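Local coordinates for protein fructokinase (Xylella fastidiosa Temecula1, PDB 3LJS) that probably transfers phosphate from ATP to fructose, as a fructokinase of the PfkB (ribokinase-like) family of carbohydrate kinases, at residues Lys5-Phe10 with Gly51-Val56; Asp16-Pro21 with Leu32-Gly37; Val236-Arg241 with Ser291-Leu296. One frame throughout, in Å; residues are numbered along the deposited sequence.

Interaction 1. Residues Lys5-Phe10 with Gly51-Val56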
loop_
_atom_site.group_PDB
_atom_site.type_symbol
_atom_site.label_atom_id
_atom_site.label_comp_id
_atom_site.label_asym_id
_atom_site.label_seq_id
_atom_site.Cartn_x
_atom_site.Cartn_y
_atom_site.Cartn_z
ATOM N N LYS B 5 17.914 21.937 23.785
ATOM C CA LYS B 5 18.908 21.379 22.867
ATOM C C LYS B 5 18.286 20.305 21.984
ATOM O O LYS B 5 18.978 19.649 21.211
ATOM C CB LYS B 5 20.062 20.747 23.661
ATOM C CG LYS B 5 20.711 21.648 24.712
ATOM C CD LYS B 5 21.492 22.792 24.071
ATOM C CE LYS B 5 22.978 22.454 23.932
ATOM N NZ LYS B 5 23.755 23.582 23.336
ATOM N N THR B 6 16.979 20.122 22.101
ATOM C CA THR B 6 16.283 19.089 21.340
ATOM C C THR B 6 16.087 19.459 19.881
ATOM O O THR B 6 15.757 20.599 19.557
ATOM C CB THR B 6 14.908 18.774 21.971
ATOM O OG1 THR B 6 15.086 18.410 23.343
ATOM C CG2 THR B 6 14.220 17.622 21.229
ATOM N N ILE B 7 16.332 18.490 19.007
ATOM C CA ILE B 7 16.145 18.674 17.580
ATOM C C ILE B 7 14.785 18.065 17.282
ATOM O O ILE B 7 14.539 16.890 17.548
ATOM C CB ILE B 7 17.232 17.952 16.772
ATOM C CG1 ILE B 7 18.583 18.606 17.071
ATOM C CG2 ILE B 7 16.914 18.019 15.269
ATOM C CD1 ILE B 7 19.763 17.876 16.494
ATOM N N LEU B 8 13.895 18.888 16.758
ATOM C CA LEU B 8 12.549 18.460 16.447
ATOM C C LEU B 8 12.424 18.216 14.947
ATOM O O LEU B 8 12.551 19.137 14.145
ATOM C CB LEU B 8 11.595 19.546 16.954
ATOM C CG LEU B 8 10.145 19.714 16.536
ATOM C CD1 LEU B 8 9.563 18.415 16.063
ATOM C CD2 LEU B 8 9.376 20.296 17.725
ATOM N N CYS B 9 12.219 16.956 14.576
ATOM C CA CYS B 9 12.080 16.577 13.170
ATOM C C CYS B 9 10.606 16.367 12.884
ATOM O O CYS B 9 9.968 15.508 13.486
ATOM C CB CYS B 9 12.856 15.291 12.888
ATOM S SG CYS B 9 14.648 15.481 13.058
ATOM N N PHE B 10 10.068 17.144 11.953
ATOM C CA PHE B 10 8.650 17.059 11.646
ATOM C C PHE B 10 8.292 16.575 10.248
ATOM O O PHE B 10 8.952 16.913 9.271
ATOM C CB PHE B 10 8.003 18.431 11.859
ATOM C CG PHE B 10 6.570 18.490 11.418
ATOM C CD1 PHE B 10 5.556 18.013 12.242
ATOM C CD2 PHE B 10 6.237 18.973 10.154
ATOM C CE1 PHE B 10 4.228 18.014 11.810
ATOM C CE2 PHE B 10 4.914 18.977 9.715
ATOM C CZ PHE B 10 3.912 18.496 10.543
ATOM N N GLY B 51 22.419 12.743 20.232
ATOM C CA GLY B 51 21.744 14.016 20.422
ATOM C C GLY B 51 20.310 13.870 20.899
ATOM O O GLY B 51 19.686 12.829 20.691
ATOM N N ALA B 52 19.788 14.903 21.551
ATOM C CA ALA B 52 18.407 14.880 22.030
ATOM C C ALA B 52 17.545 15.171 20.806
ATOM O O ALA B 52 17.667 16.232 20.198
ATOM C CB ALA B 52 18.196 15.957 23.101
ATOM N N VAL B 53 16.677 14.236 20.439
ATOM C CA VAL B 53 15.850 14.430 19.259
ATOM C C VAL B 53 14.466 13.825 19.417
ATOM O O VAL B 53 14.284 12.783 20.051
ATOM C CB VAL B 53 16.529 13.825 18.004
ATOM C CG1 VAL B 53 16.742 12.327 18.194
ATOM C CG2 VAL B 53 15.679 14.086 16.767
ATOM N N GLN B 54 13.491 14.500 18.829
ATOM C CA GLN B 54 12.113 14.062 18.883
ATOM C C GLN B 54 11.551 14.063 17.467
ATOM O O GLN B 54 11.908 14.917 16.652
ATOM C CB GLN B 54 11.328 15.029 19.778
ATOM C CG GLN B 54 9.835 14.818 19.824
ATOM C CD GLN B 54 9.141 15.822 20.734
ATOM O OE1 GLN B 54 9.712 16.854 21.086
ATOM N NE2 GLN B 54 7.901 15.530 21.104
ATOM N N PHE B 55 10.712 13.081 17.154
ATOM C CA PHE B 55 10.073 13.050 15.845
ATOM C C PHE B 55 8.625 13.440 16.078
ATOM O O PHE B 55 7.938 12.831 16.902
ATOM C CB PHE B 55 10.108 11.664 15.207
ATOM C CG PHE B 55 9.363 11.598 13.897
ATOM C CD1 PHE B 55 9.945 12.067 12.720
ATOM C CD2 PHE B 55 8.055 11.129 13.852
ATOM C CE1 PHE B 55 9.232 12.074 11.516
ATOM C CE2 PHE B 55 7.330 11.132 12.654
ATOM C CZ PHE B 55 7.923 11.608 11.484
ATOM N N VAL B 56 8.168 14.458 15.358
ATOM C CA VAL B 56 6.797 14.934 15.482
ATOM C C VAL B 56 6.060 14.669 14.174
ATOM O O VAL B 56 6.465 15.128 13.106
ATOM C CB VAL B 56 6.762 16.443 15.813
ATOM C CG1 VAL B 56 5.321 16.962 15.795
ATOM C CG2 VAL B 56 7.377 16.671 17.194
HETATM O O HOH W 1 20.346 17.583 20.385
#
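K5 and A52 share one water: water 1 donates to K5 O at 2.6 Å and also to A52 O, bridging two carbonyls that cannot bond to each other. A52 O has a second, direct donor in I7 N at 2.9 Å, and T6 CA points its hydrogen at the same oxygen. From there the two strands run parallel, 22° apart in direction. I7 and C9 each use both backbone groups: Q54 N donates to I7 O, C9 N to Q54 O in a nearly straight bond (176° at the hydrogen), and V56 N to C9 O at 2.8 Å, so four backbone bonds in a row link the strands from A52 to V56.

I7, C9, V53 and F55 share one face. V53 CG2 is anti to its backbone N and leans over the neighbouring strand, 3.1 Å from I7 O, with C9 SG next along at 4.1 Å. F55 brings CD1 obliquely to C9 O. On the other face, T6 CG2 rests on Q54 CB at 4.1 Å. F10, its CG anti to the backbone N (chi1 173°), lays its ring so that V56 CG1 meets the edge in plane, 3.7 Å from F10 CD1.

Helix 38-49, which leads into strand 53-60, covers the I7 and V53 face through V46, while its V42 touches C9; strand, helix and parallel strand make a beta-alpha-beta crossover with a hairpin inserted before the helix. F72 stacks on F55 from helix 63-75. F10 packs against F117, F122 and helix 143-158, and strand 130-136 pairs with the far side of 6-10, which leaves strand 6-10 inside the central sheet.

Interaction 2. Residues Asp16-Pro21 with Leu32-Gly37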
loop_
_atom_site.group_PDB
_atom_site.type_symbol
_atom_site.label_atom_id
_atom_site.label_comp_id
_atom_site.label_asym_id
_atom_site.label_seq_id
_atom_site.Cartn_x
_atom_site.Cartn_y
_atom_site.Cartn_z
ATOM N N ASP B 16 9.487 1.917 3.597
ATOM C CA ASP B 16 10.099 1.759 2.286
ATOM C C ASP B 16 10.043 0.252 2.056
ATOM O O ASP B 16 10.612 -0.513 2.841
ATOM C CB ASP B 16 11.569 2.206 2.273
ATOM C CG ASP B 16 11.738 3.716 2.370
ATOM O OD1 ASP B 16 10.976 4.453 1.715
ATOM O OD2 ASP B 16 12.655 4.166 3.087
HETATM N N MSE B 17 9.340 -0.174 1.009
HETATM C CA MSE B 17 9.229 -1.594 0.680
HETATM C C MSE B 17 10.184 -1.880 -0.474
HETATM O O MSE B 17 9.908 -1.534 -1.623
HETATM C CB MSE B 17 7.792 -1.940 0.281
HETATM C CG MSE B 17 6.808 -1.937 1.435
HETATM SE SE MSE B 17 7.063 -3.429 2.649
HETATM C CE MSE B 17 5.931 -4.705 1.764
ATOM N N LEU B 18 11.307 -2.514 -0.146
ATOM C CA LEU B 18 12.360 -2.819 -1.108
ATOM C C LEU B 18 12.151 -4.104 -1.897
ATOM O O LEU B 18 12.280 -5.202 -1.360
ATOM C CB LEU B 18 13.706 -2.879 -0.377
ATOM C CG LEU B 18 14.388 -1.564 0.029
ATOM C CD1 LEU B 18 13.386 -0.552 0.535
ATOM C CD2 LEU B 18 15.443 -1.860 1.086
ATOM N N ALA B 19 11.843 -3.960 -3.180
ATOM C CA ALA B 19 11.621 -5.113 -4.043
ATOM C C ALA B 19 12.935 -5.848 -4.261
ATOM O O ALA B 19 13.928 -5.243 -4.663
ATOM C CB ALA B 19 11.048 -4.665 -5.385
ATOM N N GLN B 20 12.935 -7.149 -3.990
ATOM C CA GLN B 20 14.128 -7.966 -4.174
ATOM C C GLN B 20 14.104 -8.619 -5.548
ATOM O O GLN B 20 13.036 -8.889 -6.100
ATOM C CB GLN B 20 14.210 -9.054 -3.101
ATOM C CG GLN B 20 14.326 -8.531 -1.683
ATOM C CD GLN B 20 15.333 -7.409 -1.565
ATOM O OE1 GLN B 20 15.005 -6.242 -1.785
ATOM N NE2 GLN B 20 16.572 -7.755 -1.232
ATOM N N PRO B 21 15.288 -8.883 -6.120
ATOM C CA PRO B 21 15.373 -9.511 -7.442
ATOM C C PRO B 21 14.715 -10.885 -7.438
ATOM O O PRO B 21 14.637 -11.544 -6.398
ATOM C CB PRO B 21 16.878 -9.600 -7.683
ATOM C CG PRO B 21 17.423 -8.448 -6.883
ATOM C CD PRO B 21 16.628 -8.557 -5.609
ATOM N N LEU B 32 11.247 -6.202 1.152
ATOM C CA LEU B 32 11.776 -6.011 2.498
ATOM C C LEU B 32 11.286 -4.712 3.129
ATOM O O LEU B 32 11.314 -3.652 2.508
ATOM C CB LEU B 32 13.309 -6.032 2.461
ATOM C CG LEU B 32 14.018 -7.392 2.543
ATOM C CD1 LEU B 32 13.137 -8.509 2.019
ATOM C CD2 LEU B 32 15.328 -7.309 1.769
ATOM N N GLN B 33 10.846 -4.813 4.377
ATOM C CA GLN B 33 10.325 -3.680 5.133
ATOM C C GLN B 33 11.429 -2.856 5.797
ATOM O O GLN B 33 12.199 -3.379 6.603
ATOM C CB GLN B 33 9.369 -4.197 6.203
ATOM C CG GLN B 33 8.844 -3.145 7.153
ATOM C CD GLN B 33 8.144 -3.763 8.345
ATOM O OE1 GLN B 33 8.769 -4.448 9.155
ATOM N NE2 GLN B 33 6.844 -3.533 8.455
ATOM N N CYS B 34 11.493 -1.571 5.459
ATOM C CA CYS B 34 12.485 -0.661 6.029
ATOM C C CYS B 34 11.851 0.657 6.467
ATOM O O CYS B 34 11.026 1.225 5.753
ATOM C CB CYS B 34 13.588 -0.361 5.011
ATOM S SG CYS B 34 14.656 -1.762 4.655
ATOM N N ALA B 35 12.242 1.136 7.645
ATOM C CA ALA B 35 11.729 2.400 8.162
ATOM C C ALA B 35 12.280 3.524 7.289
ATOM O O ALA B 35 13.455 3.517 6.925
ATOM C CB ALA B 35 12.167 2.592 9.614
ATOM N N GLY B 36 11.427 4.488 6.947
ATOM C CA GLY B 36 11.860 5.586 6.101
ATOM C C GLY B 36 11.142 6.896 6.366
ATOM O O GLY B 36 10.413 7.031 7.349
ATOM N N GLY B 37 11.339 7.856 5.468
ATOM C CA GLY B 37 10.746 9.171 5.623
ATOM C C GLY B 37 11.914 10.114 5.856
ATOM O O GLY B 37 12.740 9.861 6.736
HETATM O O HOH W 2 12.775 7.276 3.014
#
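D16 N donates to C34 O at 2.7 Å, and C34 N answers with a longer, more bent bond to D16 O, 3.0 Å and 145° at the hydrogen. L18 and L32 form the next hydrogen-bonded pair of this antiparallel ladder: L18 N reaches L32 O in the carbonyl plane, on a lone pair, whereas L32 N comes to L18 O tilted 34° from L18's own carbonyl plane. Between them lies the non-hydrogen-bonded pair of M17 and Q33, where the selenium of selenomethionine M17 sits 4.1 Å from Q33 CA, its chain being bent at both chi2 and chi3.

On the D16 face, C34 SG touches L18 CD2 at 3.7 Å. D16 OD2 lies 3.4 Å from G36 CA, where a residue without a side chain leaves room for it. Water 2 accepts from G37 N, the N-cap of helix 38-49, at 2.9 Å and lies beside D16 OD2, so the carboxylate faces the start of that helix.

Strand 14-19 also pairs with strand 92-97. L32 continues the sheet into a strand of the second subunit, and M17 packs on M17 of that subunit. A small sheet that stands off the core and continues into the second subunit is consistent with the lid of ribokinase-like sugar kinases, as in ribokinase itself, and this hairpin forms part of it.

Interaction 3. Residues Val236-Arg241 with Ser291-Leu296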
loop_
_atom_site.group_PDB
_atom_site.type_symbol
_atom_site.label_atom_id
_atom_site.label_comp_id
_atom_site.label_asym_id
_atom_site.label_seq_id
_atom_site.Cartn_x
_atom_site.Cartn_y
_atom_site.Cartn_z
ATOM N N VAL B 236 29.726 19.356 -1.760
ATOM C CA VAL B 236 28.675 20.242 -1.273
ATOM C C VAL B 236 29.177 21.677 -1.137
ATOM O O VAL B 236 30.246 21.923 -0.577
ATOM C CB VAL B 236 28.129 19.766 0.093
ATOM C CG1 VAL B 236 27.082 20.740 0.608
ATOM C CG2 VAL B 236 27.527 18.374 -0.051
ATOM N N HIS B 237 28.407 22.617 -1.674
ATOM C CA HIS B 237 28.758 24.028 -1.601
ATOM C C HIS B 237 27.905 24.694 -0.533
ATOM O O HIS B 237 26.731 24.354 -0.374
ATOM C CB HIS B 237 28.497 24.725 -2.940
ATOM C CG HIS B 237 29.348 24.224 -4.065
ATOM N ND1 HIS B 237 29.274 22.932 -4.538
ATOM C CD2 HIS B 237 30.292 24.846 -4.812
ATOM C CE1 HIS B 237 30.136 22.778 -5.529
ATOM N NE2 HIS B 237 30.767 23.924 -5.715
ATOM N N TRP B 238 28.491 25.631 0.203
ATOM C CA TRP B 238 27.745 26.352 1.225
ATOM C C TRP B 238 27.798 27.841 0.913
ATOM O O TRP B 238 28.762 28.324 0.319
ATOM C CB TRP B 238 28.311 26.085 2.626
ATOM C CG TRP B 238 29.735 26.530 2.833
ATOM C CD1 TRP B 238 30.856 25.755 2.752
ATOM C CD2 TRP B 238 30.179 27.844 3.182
ATOM N NE1 TRP B 238 31.973 26.507 3.034
ATOM C CE2 TRP B 238 31.585 27.795 3.299
ATOM C CE3 TRP B 238 29.524 29.064 3.406
ATOM C CZ2 TRP B 238 32.352 28.920 3.633
ATOM C CZ3 TRP B 238 30.289 30.184 3.739
ATOM C CH2 TRP B 238 31.686 30.100 3.847
ATOM N N TYR B 239 26.746 28.556 1.300
ATOM C CA TYR B 239 26.642 29.994 1.070
ATOM C C TYR B 239 26.021 30.667 2.289
ATOM O O TYR B 239 25.124 30.108 2.922
ATOM C CB TYR B 239 25.723 30.288 -0.117
ATOM C CG TYR B 239 26.109 29.632 -1.418
ATOM C CD1 TYR B 239 26.924 30.289 -2.341
ATOM C CD2 TYR B 239 25.651 28.353 -1.732
ATOM C CE1 TYR B 239 27.271 29.683 -3.551
ATOM C CE2 TYR B 239 25.993 27.740 -2.934
ATOM C CZ TYR B 239 26.802 28.409 -3.835
ATOM O OH TYR B 239 27.141 27.793 -5.014
ATOM N N THR B 240 26.503 31.864 2.607
ATOM C CA THR B 240 25.950 32.661 3.700
ATOM C C THR B 240 25.780 34.028 3.062
ATOM O O THR B 240 26.149 34.214 1.902
ATOM C CB THR B 240 26.911 32.796 4.903
ATOM O OG1 THR B 240 28.103 33.478 4.492
ATOM C CG2 THR B 240 27.263 31.431 5.463
ATOM N N ARG B 241 25.231 34.988 3.793
ATOM C CA ARG B 241 25.053 36.312 3.207
ATOM C C ARG B 241 26.372 37.064 3.042
ATOM O O ARG B 241 26.405 38.117 2.417
ATOM C CB ARG B 241 24.079 37.143 4.048
ATOM C CG ARG B 241 22.709 36.502 4.151
ATOM C CD ARG B 241 21.714 37.351 4.925
ATOM N NE ARG B 241 20.455 36.629 5.071
ATOM C CZ ARG B 241 19.283 37.196 5.340
ATOM N NH1 ARG B 241 19.199 38.514 5.495
ATOM N NH2 ARG B 241 18.194 36.441 5.453
ATOM N N SER B 291 34.501 27.725 11.280
ATOM C CA SER B 291 33.567 26.860 11.993
ATOM C C SER B 291 32.650 26.150 10.991
ATOM O O SER B 291 32.329 24.975 11.156
ATOM C CB SER B 291 32.713 27.671 12.969
ATOM O OG SER B 291 33.518 28.268 13.972
ATOM N N ILE B 292 32.226 26.873 9.957
ATOM C CA ILE B 292 31.352 26.292 8.942
ATOM C C ILE B 292 32.015 25.062 8.326
ATOM O O ILE B 292 31.416 23.990 8.267
ATOM C CB ILE B 292 31.031 27.313 7.826
ATOM C CG1 ILE B 292 30.225 28.480 8.407
ATOM C CG2 ILE B 292 30.239 26.629 6.693
ATOM C CD1 ILE B 292 29.942 29.595 7.408
ATOM N N VAL B 293 33.259 25.215 7.880
ATOM C CA VAL B 293 33.992 24.104 7.280
ATOM C C VAL B 293 34.178 22.955 8.272
ATOM O O VAL B 293 34.027 21.786 7.918
ATOM C CB VAL B 293 35.378 24.564 6.768
ATOM C CG1 VAL B 293 36.203 23.368 6.326
ATOM C CG2 VAL B 293 35.201 25.535 5.605
ATOM N N SER B 294 34.507 23.283 9.515
ATOM C CA SER B 294 34.703 22.256 10.531
ATOM C C SER B 294 33.430 21.453 10.773
ATOM O O SER B 294 33.456 20.224 10.818
ATOM C CB SER B 294 35.158 22.887 11.848
ATOM O OG SER B 294 35.153 21.921 12.885
ATOM N N THR B 295 32.313 22.151 10.926
ATOM C CA THR B 295 31.038 21.495 11.174
ATOM C C THR B 295 30.520 20.696 9.988
ATOM O O THR B 295 30.002 19.589 10.156
ATOM C CB THR B 295 29.972 22.519 11.590
ATOM O OG1 THR B 295 30.277 22.999 12.904
ATOM C CG2 THR B 295 28.577 21.892 11.578
ATOM N N LEU B 296 30.648 21.242 8.785
ATOM C CA LEU B 296 30.169 20.517 7.621
ATOM C C LEU B 296 31.052 19.310 7.315
ATOM O O LEU B 296 30.598 18.354 6.687
ATOM C CB LEU B 296 30.052 21.456 6.417
ATOM C CG LEU B 296 29.056 22.594 6.693
ATOM C CD1 LEU B 296 28.955 23.499 5.475
ATOM C CD2 LEU B 296 27.678 22.014 7.051
#
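Strand 237-240 and helix 291-296 run 142° apart in direction with their axes 10.7 Å from each other; no hydrogen bond crosses between them, and side chains make the contact. W238 contributes most. Its CG stands between the backbone N and the carbonyl carbon (chi1 62°); its bond to CB points toward the helix, and the indole meets I292 at about a right angle. I292 CG2 sits over one face, 3.7 Å from the centroid of the five-membered ring and only 10° off its normal, a well-centred CH-pi contact. The other branch of the same residue reaches along the six-membered ring: I292 CD1 comes to 3.7 Å from W238 CZ3, so one isoleucine spans both rings of the indole.

That methyl also meets T240 tip to tip, with T240 CG2 3.8 Å from I292 CD1. The threonine torsion divides the work: CG2, anti to the carbonyl carbon, faces the helix, while OG1 accepts hydrogen bonds from the backbone N atoms of T242 and A243 in the turn that follows. One helical turn on from I292, L296 crosses the indole at about a right angle, and its CD1 is 3.9 Å from W238 CB. V293 adds a looser touch, CG2 4.2 Å from W238 NE1.

H237 and Y239 point away from the helix, and Y239 packs on L227 and V229 of strand 226-230. Backbone bonds of H237 with V229 and of W238 with G245 place strand 237-240 between 226-230 and 244-246 near one end of the central sheet, and helix 289-305 covers its W238 face. F285 of helix 281-286 packs on I292 and C286 on T240, while M268 of helix 262-275 touches L296, so side chains of three helices meet here.

Interactions 1 and 3 lie on the same large sheet, toward different ends of it, with centres 22 Å apart and nearest atoms about 11 Å apart. Interaction 2 belongs to the separate small sheet: strand 14-19 follows strand 6-10 in the chain, and helix 38-49 leads back to strand 53-60, so the hairpin is an excursion between the two strands of interaction 1. Its centre is 33 Å from that of interaction 3, across the middle of the chain. Two contacts approach the ATP site: D16 is about 10 Å from R170, and L296 about 9 Å from K195 and 10 Å from T230 (side chains). Interaction 1 lies away from it.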